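Glutamine synthetase (Streptomyces coelicolor, PDB 4BAX) belongs to the glutamine synthetase family and pairs an N-terminal beta-grasp domain with a larger catalytic domain in a ten-chain assembly. Local coordinates at residues Lys23-Thr28 against Pro38-Asp43; Val58-Phe63 against Leu78-Asp83. One frame throughout, in Å; residues are numbered along the deposited sequence.

Contact 1. Residues Lys23-Thr28 against Pro38-Asp43; sequences KTKIIT and PVWGFD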
# COMPACT_ATOMS: atom_id res chain seq x y z
N LYS A 23 -25.94 28.15 7.50
CA LYS A 23 -25.15 29.03 6.65
C LYS A 23 -24.65 30.27 7.39
O LYS A 23 -25.17 30.65 8.45
CB LYS A 23 -25.89 29.40 5.36
CG LYS A 23 -27.31 29.75 5.51
CD LYS A 23 -27.88 30.16 4.17
CE LYS A 23 -29.36 30.46 4.31
NZ LYS A 23 -29.77 31.63 3.49
N THR A 24 -23.67 30.92 6.77
CA THR A 24 -22.98 32.07 7.34
C THR A 24 -23.46 33.38 6.80
O THR A 24 -23.57 33.57 5.57
CB THR A 24 -21.45 31.99 7.08
OG1 THR A 24 -20.95 30.68 7.41
CG2 THR A 24 -20.71 33.09 7.82
N LYS A 25 -23.71 34.30 7.72
CA LYS A 25 -24.09 35.65 7.36
C LYS A 25 -22.99 36.60 7.86
O LYS A 25 -22.52 36.48 9.01
CB LYS A 25 -25.42 36.00 8.02
CG LYS A 25 -26.04 37.33 7.63
CD LYS A 25 -27.50 37.33 8.11
CE LYS A 25 -28.30 38.51 7.55
NZ LYS A 25 -29.07 38.12 6.31
N ILE A 26 -22.59 37.53 7.01
CA ILE A 26 -21.59 38.52 7.41
C ILE A 26 -22.30 39.78 7.79
O ILE A 26 -22.98 40.38 6.96
CB ILE A 26 -20.61 38.81 6.27
CG1 ILE A 26 -19.98 37.50 5.77
CG2 ILE A 26 -19.57 39.82 6.72
CD1 ILE A 26 -19.10 36.79 6.80
N ILE A 27 -22.12 40.21 9.03
CA ILE A 27 -22.88 41.34 9.52
C ILE A 27 -21.97 42.51 9.85
O ILE A 27 -20.95 42.33 10.52
CB ILE A 27 -23.67 40.95 10.78
CG1 ILE A 27 -24.67 39.85 10.42
CG2 ILE A 27 -24.33 42.17 11.45
CD1 ILE A 27 -25.56 39.46 11.54
N THR A 28 -22.32 43.70 9.38
CA THR A 28 -21.52 44.88 9.66
C THR A 28 -22.43 45.85 10.40
O THR A 28 -23.04 46.74 9.82
CB THR A 28 -21.00 45.55 8.38
OG1 THR A 28 -20.37 44.58 7.54
CG2 THR A 28 -19.98 46.64 8.73
N PRO A 38 -30.87 40.24 12.33
CA PRO A 38 -31.83 40.22 11.23
C PRO A 38 -32.46 38.83 11.06
O PRO A 38 -31.78 37.81 11.26
CB PRO A 38 -30.98 40.59 10.00
CG PRO A 38 -29.55 40.43 10.41
CD PRO A 38 -29.51 40.64 11.90
N VAL A 39 -33.74 38.80 10.70
CA VAL A 39 -34.37 37.56 10.26
C VAL A 39 -33.87 37.30 8.87
O VAL A 39 -33.41 38.23 8.20
CB VAL A 39 -35.92 37.61 10.30
CG1 VAL A 39 -36.42 38.29 11.57
CG2 VAL A 39 -36.48 38.28 9.04
N TRP A 40 -33.89 36.04 8.47
CA TRP A 40 -33.32 35.65 7.20
C TRP A 40 -34.21 34.62 6.50
O TRP A 40 -35.26 34.25 6.99
CB TRP A 40 -31.92 35.08 7.43
CG TRP A 40 -30.99 35.21 6.27
CD1 TRP A 40 -31.24 35.85 5.08
CD2 TRP A 40 -29.66 34.70 6.18
NE1 TRP A 40 -30.13 35.76 4.26
CE2 TRP A 40 -29.15 35.06 4.91
CE3 TRP A 40 -28.84 33.98 7.05
CZ2 TRP A 40 -27.86 34.71 4.50
CZ3 TRP A 40 -27.57 33.63 6.63
CH2 TRP A 40 -27.09 34.00 5.37
N GLY A 41 -33.76 34.14 5.35
CA GLY A 41 -34.57 33.21 4.61
C GLY A 41 -33.70 32.20 3.91
O GLY A 41 -32.47 32.34 3.88
N PHE A 42 -34.33 31.17 3.36
CA PHE A 42 -33.62 30.20 2.56
C PHE A 42 -34.60 29.51 1.63
O PHE A 42 -35.82 29.72 1.70
CB PHE A 42 -32.89 29.18 3.43
CG PHE A 42 -33.79 28.32 4.24
CD1 PHE A 42 -34.22 28.74 5.50
CD2 PHE A 42 -34.23 27.10 3.75
CE1 PHE A 42 -35.07 27.95 6.25
CE2 PHE A 42 -35.08 26.31 4.50
CZ PHE A 42 -35.50 26.73 5.76
N ASP A 43 -34.05 28.70 0.73
CA ASP A 43 -34.84 27.92 -0.19
C ASP A 43 -35.24 26.54 0.35
O ASP A 43 -34.40 25.65 0.50
CB ASP A 43 -34.11 27.82 -1.52
CG ASP A 43 -33.84 29.20 -2.12
OD1 ASP A 43 -34.53 30.17 -1.74
OD2 ASP A 43 -32.91 29.33 -2.94
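Lys23 and Lys25 reach Trp40 from strand 23-28, whose axis passes 10.5 Å from that of strand 40-43 at 143° between their directions, too far for backbone pairing. The Trp40 indole stands between the two lysines, one on each face. Lys25 NZ lies over the five-membered ring, 3.2 Å from its centroid and only 5° off the normal. This is a cation-pi contact. With chi1 at -174°, Lys25 sends CG away from its own N and along the indole; a bend at chi4 turns the amine over the ring. Lys25 CD adds a CH-pi contact to the six-membered ring. On the opposite face Lys23 NZ makes a second cation-pi contact, 3.8 Å from the centroid of the six-membered ring. The same amine donates to Gly41 O at 2.8 Å, in the carbonyl plane, which helps to hold the amine over the ring. Thr24 O meets the ring edge at Trp40 CH2, 3.6 Å away. Farther along, Ile27 CD1 touches Pro38 CD, at 4.1 Å. Tyr8 of strand 3-11 adds an edge-to-face contact to Trp40. The contact bridges the two outermost strands of the five-stranded beta-grasp sheet, consistent with strong curling of that sheet.

Contact 2. Residues Val58-Phe63 against Leu78-Asp83; sequences VLKPVF and LCEVLD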
# COMPACT_ATOMS: atom_id res chain seq x y z
N VAL A 58 -38.51 31.45 6.17
CA VAL A 58 -37.99 32.57 6.92
C VAL A 58 -37.27 32.01 8.17
O VAL A 58 -37.78 31.11 8.87
CB VAL A 58 -39.14 33.52 7.34
CG1 VAL A 58 -38.65 34.51 8.37
CG2 VAL A 58 -39.70 34.24 6.10
N LEU A 59 -36.09 32.56 8.44
CA LEU A 59 -35.30 32.23 9.61
C LEU A 59 -35.48 33.30 10.67
O LEU A 59 -35.24 34.50 10.40
CB LEU A 59 -33.83 32.12 9.22
CG LEU A 59 -33.57 30.88 8.35
CD1 LEU A 59 -32.12 30.80 7.82
CD2 LEU A 59 -33.95 29.60 9.11
N LYS A 60 -35.97 32.89 11.84
CA LYS A 60 -36.14 33.83 12.92
C LYS A 60 -35.29 33.39 14.12
O LYS A 60 -35.54 32.33 14.69
CB LYS A 60 -37.61 33.89 13.33
CG LYS A 60 -37.91 34.90 14.38
CD LYS A 60 -39.36 34.69 14.82
CE LYS A 60 -39.75 35.65 15.92
NZ LYS A 60 -39.55 37.03 15.41
N PRO A 61 -34.29 34.21 14.50
CA PRO A 61 -33.38 33.92 15.63
C PRO A 61 -34.16 33.71 16.92
O PRO A 61 -35.09 34.47 17.20
CB PRO A 61 -32.52 35.19 15.73
CG PRO A 61 -32.59 35.82 14.37
CD PRO A 61 -33.84 35.36 13.70
N VAL A 62 -33.84 32.66 17.68
CA VAL A 62 -34.49 32.43 18.97
C VAL A 62 -33.45 32.31 20.07
O VAL A 62 -33.76 32.45 21.26
CB VAL A 62 -35.43 31.20 18.94
CG1 VAL A 62 -36.49 31.37 17.87
CG2 VAL A 62 -34.64 29.91 18.70
N PHE A 63 -32.23 31.98 19.67
CA PHE A 63 -31.14 31.79 20.61
C PHE A 63 -29.83 32.11 19.91
O PHE A 63 -29.68 31.80 18.73
CB PHE A 63 -31.14 30.36 21.14
CG PHE A 63 -29.96 30.04 22.04
CD1 PHE A 63 -30.05 30.29 23.41
CD2 PHE A 63 -28.79 29.49 21.53
CE1 PHE A 63 -28.98 30.00 24.26
CE2 PHE A 63 -27.72 29.19 22.37
CZ PHE A 63 -27.82 29.45 23.74
N LEU A 78 -29.26 30.24 16.44
CA LEU A 78 -30.28 29.22 16.24
C LEU A 78 -31.62 29.87 15.91
O LEU A 78 -32.07 30.74 16.64
CB LEU A 78 -30.41 28.35 17.50
CG LEU A 78 -31.45 27.23 17.43
CD1 LEU A 78 -31.08 26.15 16.42
CD2 LEU A 78 -31.68 26.65 18.81
N CYS A 79 -32.29 29.39 14.85
CA CYS A 79 -33.53 30.02 14.35
C CYS A 79 -34.69 29.05 14.34
O CYS A 79 -34.51 27.83 14.39
CB CYS A 79 -33.35 30.55 12.92
SG CYS A 79 -32.03 31.75 12.65
N GLU A 80 -35.89 29.60 14.30
CA GLU A 80 -37.05 28.78 14.03
C GLU A 80 -37.47 29.12 12.62
O GLU A 80 -37.13 30.21 12.11
CB GLU A 80 -38.17 29.00 15.04
CG GLU A 80 -38.81 30.39 14.95
CD GLU A 80 -39.95 30.57 15.96
OE1 GLU A 80 -40.30 29.57 16.63
OE2 GLU A 80 -40.49 31.71 16.08
N VAL A 81 -38.23 28.23 12.00
CA VAL A 81 -38.57 28.38 10.59
C VAL A 81 -40.01 28.86 10.48
O VAL A 81 -40.93 28.29 11.09
CB VAL A 81 -38.35 27.06 9.81
CG1 VAL A 81 -38.65 27.24 8.33
CG2 VAL A 81 -36.92 26.57 9.99
N LEU A 82 -40.19 29.90 9.67
CA LEU A 82 -41.51 30.47 9.50
C LEU A 82 -41.90 30.47 8.04
O LEU A 82 -41.03 30.51 7.16
CB LEU A 82 -41.54 31.91 10.01
CG LEU A 82 -41.00 32.12 11.42
CD1 LEU A 82 -41.17 33.59 11.76
CD2 LEU A 82 -41.68 31.21 12.44
N ASP A 83 -43.21 30.50 7.81
CA ASP A 83 -43.76 30.71 6.49
C ASP A 83 -43.55 32.18 6.18
O ASP A 83 -43.23 32.96 7.09
CB ASP A 83 -45.25 30.36 6.49
CG ASP A 83 -45.53 28.85 6.30
OD1 ASP A 83 -44.77 28.17 5.57
OD2 ASP A 83 -46.52 28.34 6.89
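Leu78 O accepts two backbone hydrogen bonds, from Val62 N at 2.8 Å and from Phe63 N at 3.3 Å. Both donors lie in its carbonyl plane. Two residues facing one make a classic beta bulge, here in the antiparallel hairpin of strands 56-66 and 75-82 of the beta-grasp sheet. Leu78 N closes the bulge by bonding to Phe63 O. Next to it Pro61 and Cys79 form a non-hydrogen-bonded pair; then Lys60 with Glu80 and Val58 with Leu82 are hydrogen-bonded pairs, with Leu59 and Val81 between them. Lys60 and Glu80 lie side by side and point the same way. Lys60 CD passes 3.4 Å from Glu80 OE2, but Lys60 NZ stays 5.4 Å from that oxygen, so no salt bridge forms. Asn92 holds the other carboxylate oxygen, Glu80 OE1. Lys60 CD also touches Leu82 CD1. Val62 crosses Glu80 at about a right angle, with its CG1 against Glu80 CG. Leu59 and Val81 share the other face of the sheet, where Trp10 and Phe42 pack on both. The Phe63 and Leu78 side chains touch helix 190-210. Cys79 SG, anti to its carbonyl carbon (chi1 -58°), rests 3.9 Å from Leu59 CB and 4.2 Å from Pro61 CD.

How the contacts relate
Contact 1 and contact 2 belong to one five-stranded sheet, and their centres are 11 Å apart. Strand 40-43 of contact 1 lies beside strand 56-66 of contact 2. Trp40 O and Leu59 N probably form a hydrogen bond between them. Side chains also meet: Phe42 CE1 packs 3.5 Å from Leu59 CD2. Strand 3-11 lies between 20-28 and 75-82 and links them. Contact 2 is backbone pairing of neighbouring strands, with one bulge, whereas contact 1 spans the sheet through side chains. A bound sodium ion lies about 14 Å from the side chain of Leu78. Near contact 1, Thr24 pairs with a strand of a second subunit, which extends the sheet across the interface.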